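Local coordinates for large component of pyocin AP41 (Pseudomonas aeruginosa, PDB 4UHQ), which probably acts as the DNA-cleaving component of a bacteriocin, its chain here being the metal-binding nuclease domain of a longer toxin, at residues 27-32 with 114-119. Numbering follows the deposited sequence.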
ATOM      1  N   VAL A  27      -0.878  -0.390   7.613  1.00 21.84           N
ATOM      2  CA  VAL A  27       0.539  -0.225   7.959  1.00 20.48           C
ATOM      3  C   VAL A  27       1.179   0.868   7.100  1.00 18.70           C
ATOM      4  O   VAL A  27       0.870   1.023   5.925  1.00 18.51           O
ATOM      5  CB  VAL A  27       1.288  -1.554   7.806  1.00 21.51           C
ATOM      6  CG1 VAL A  27       0.710  -2.634   8.807  1.00 24.20           C
ATOM      7  CG2 VAL A  27       1.253  -2.030   6.381  1.00 19.98           C
ATOM      8  N   PRO A  28       2.130   1.605   7.685  1.00 21.74           N
ATOM      9  CA  PRO A  28       2.768   2.661   6.901  1.00 21.27           C
ATOM     10  C   PRO A  28       3.746   2.109   5.878  1.00 22.96           C
ATOM     11  O   PRO A  28       4.152   0.950   5.909  1.00 21.19           O
ATOM     12  CB  PRO A  28       3.529   3.460   7.964  1.00 24.27           C
ATOM     13  CG  PRO A  28       3.914   2.385   8.959  1.00 25.49           C
ATOM     14  CD  PRO A  28       2.667   1.511   9.056  1.00 24.22           C
ATOM     15  N   ILE A  29       4.116   2.973   4.940  1.00 20.94           N
ATOM     16  CA  ILE A  29       5.144   2.594   3.967  1.00 20.48           C
ATOM     17  C   ILE A  29       6.547   2.696   4.573  1.00 20.31           C
ATOM     18  O   ILE A  29       6.916   3.740   5.111  1.00 21.14           O
ATOM     19  CB  ILE A  29       5.070   3.496   2.754  1.00 19.72           C
ATOM     20  CG1 ILE A  29       3.608   3.594   2.224  1.00 19.37           C
ATOM     21  CG2 ILE A  29       6.043   3.060   1.682  1.00 20.20           C
ATOM     22  CD1 ILE A  29       2.955   2.215   2.047  1.00 18.66           C
ATOM     23  N   PRO A  30       7.355   1.637   4.486  1.00 19.73           N
ATOM     24  CA  PRO A  30       8.712   1.708   5.028  1.00 22.14           C
ATOM     25  C   PRO A  30       9.533   2.767   4.332  1.00 21.70           C
ATOM     26  O   PRO A  30       9.400   2.932   3.118  1.00 23.82           O
ATOM     27  CB  PRO A  30       9.277   0.299   4.752  1.00 20.35           C
ATOM     28  CG  PRO A  30       8.015  -0.569   4.776  1.00 19.41           C
ATOM     29  CD  PRO A  30       6.970   0.269   4.071  1.00 19.40           C
ATOM     30  N   SER A  31      10.336   3.491   5.098  1.00 22.15           N
ATOM     31  CA  SER A  31      11.060   4.586   4.531  1.00 22.75           C
ATOM     32  C   SER A  31      11.969   4.163   3.374  1.00 24.86           C
ATOM     33  O   SER A  31      12.175   4.943   2.430  1.00 25.96           O
ATOM     34  CB  SER A  31      11.875   5.306   5.627  1.00 28.81           C
ATOM     35  OG  SER A  31      12.892   4.449   6.187  1.00 29.32           O
ATOM     36  N   GLN A  32      12.505   2.942   3.396  1.00 24.12           N
ATOM     37  CA  GLN A  32      13.420   2.596   2.315  1.00 26.46           C
ATOM     38  C   GLN A  32      12.687   2.341   1.006  1.00 24.40           C
ATOM     39  O   GLN A  32      13.295   2.358  -0.064  1.00 30.33           O
ATOM     40  CB  GLN A  32      14.294   1.378   2.681  1.00 26.96           C
ATOM     41  CG  GLN A  32      13.542   0.058   2.780  1.00 28.01           C
ATOM     42  CD  GLN A  32      12.885  -0.200   4.139  1.00 29.27           C
ATOM     43  OE1 GLN A  32      12.684   0.743   4.947  1.00 28.59           O
ATOM     44  NE2 GLN A  32      12.561  -1.487   4.412  1.00 28.66           N
ATOM     45  N   LEU A 114      -0.254   7.264   2.461  1.00 17.11           N
ATOM     46  CA  LEU A 114      -0.552   5.867   2.029  1.00 18.09           C
ATOM     47  C   LEU A 114      -0.363   4.880   3.169  1.00 17.25           C
ATOM     48  O   LEU A 114       0.565   5.042   3.988  1.00 18.28           O
ATOM     49  CB  LEU A 114       0.374   5.414   0.892  1.00 16.35           C
ATOM     50  CG  LEU A 114       0.387   6.358  -0.280  1.00 18.08           C
ATOM     51  CD1 LEU A 114       1.345   5.833  -1.347  1.00 20.35           C
ATOM     52  CD2 LEU A 114      -0.999   6.582  -0.875  1.00 20.20           C
ATOM     53  N   VAL A 115      -1.237   3.881   3.206  1.00 17.06           N
ATOM     54  CA  VAL A 115      -0.975   2.688   4.026  1.00 17.91           C
ATOM     55  C   VAL A 115      -1.241   1.464   3.191  1.00 17.84           C
ATOM     56  O   VAL A 115      -1.907   1.532   2.139  1.00 17.18           O
ATOM     57  CB  VAL A 115      -1.844   2.637   5.300  1.00 17.50           C
ATOM     58  CG1 VAL A 115      -1.434   3.723   6.284  1.00 18.66           C
ATOM     59  CG2 VAL A 115      -3.369   2.760   4.928  1.00 18.00           C
ATOM     60  N   ILE A 116      -0.729   0.308   3.639  1.00 16.22           N
ATOM     61  CA  ILE A 116      -1.142  -0.956   3.033  1.00 16.20           C
ATOM     62  C   ILE A 116      -2.169  -1.617   3.931  1.00 17.81           C
ATOM     63  O   ILE A 116      -2.024  -1.604   5.160  1.00 16.76           O
ATOM     64  CB  ILE A 116       0.026  -1.947   2.823  1.00 16.55           C
ATOM     65  CG1 ILE A 116       1.159  -1.308   2.020  1.00 18.26           C
ATOM     66  CG2 ILE A 116      -0.473  -3.209   2.110  1.00 16.97           C
ATOM     67  CD1 ILE A 116       0.734  -0.680   0.662  1.00 18.46           C
ATOM     68  N   VAL A 117      -3.248  -2.100   3.307  1.00 16.66           N
ATOM     69  CA  VAL A 117      -4.372  -2.745   3.979  1.00 16.97           C
ATOM     70  C   VAL A 117      -4.798  -3.956   3.182  1.00 18.39           C
ATOM     71  O   VAL A 117      -4.555  -4.065   1.967  1.00 18.83           O
ATOM     72  CB  VAL A 117      -5.581  -1.797   4.126  1.00 17.58           C
ATOM     73  CG1 VAL A 117      -5.338  -0.796   5.254  1.00 19.37           C
ATOM     74  CG2 VAL A 117      -5.833  -1.071   2.773  1.00 19.26           C
ATOM     75  N   THR A 118      -5.424  -4.914   3.847  1.00 18.03           N
ATOM     76  CA  THR A 118      -6.054  -6.011   3.093  1.00 18.73           C
ATOM     77  C   THR A 118      -7.347  -5.504   2.448  1.00 19.20           C
ATOM     78  O   THR A 118      -7.888  -4.474   2.864  1.00 19.10           O
ATOM     79  CB  THR A 118      -6.406  -7.214   3.966  1.00 20.21           C
ATOM     80  OG1 THR A 118      -7.305  -6.779   4.994  1.00 20.77           O
ATOM     81  CG2 THR A 118      -5.175  -7.747   4.592  1.00 20.17           C
ATOM     82  N   PRO A 119      -7.869  -6.208   1.460  1.00 18.92           N
ATOM     83  CA  PRO A 119      -9.143  -5.754   0.887  1.00 19.32           C
ATOM     84  C   PRO A 119     -10.246  -5.655   1.928  1.00 21.09           C
ATOM     85  O   PRO A 119     -11.063  -4.671   1.905  1.00 21.65           O
ATOM     86  CB  PRO A 119      -9.469  -6.820  -0.147  1.00 21.84           C
ATOM     87  CG  PRO A 119      -8.100  -7.322  -0.582  1.00 21.14           C
ATOM     88  CD  PRO A 119      -7.271  -7.310   0.668  1.00 21.19           C
TER
HETATM   89  O   HOH W   1       3.491   5.907   4.913  1.00 25.54           O
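Val27 and Ile116 face each other as an antiparallel hydrogen-bonded pair, joined by two backbone bonds: Val27 N gives its proton to Ile116 O at 3.0 Å (N-H...O angle 166°), and Ile116 N returns one to Val27 O at 2.9 Å (156°). The side chains of the pair share one face of the sheet, where Val27 CG2 lies 3.8 Å from Ile116 CB. Two residues on, at Ile29, the contact is fully buried. With its CG1 anti to its own carbonyl carbon and a further bend at chi2 (-50°), Ile29 brings CD1 within 3.9 Å of Ile116 CD1, the two side chains meeting at about a right angle, while its CG1 sits 3.9 Å from Leu114 CB. Phe52 of helix 45-57 touches both isoleucines, making this the buried side. Strand 114-117 is the middle strand of a three-stranded antiparallel sheet and leads into helix 119-132; with strand 95-98 these elements form the beta-beta-alpha metal motif of the HNH nucleases, in which His97, His122 and His126 bind nickel, and a short, weakly bonded edge strand at about 27-28 is added to it. The looser side of the contact lies at Val27 and Pro28, both partly exposed, and the Pro28 ring starts out away from strand 114-117. Direct bonding ends at Val27, because the next donor, Ile29 N, gives its hydrogen to a water and not to Leu114 O. That water stands between the two, accepting from Ile29 N at 3.0 Å and reaching Leu114 O at 3.2 Å.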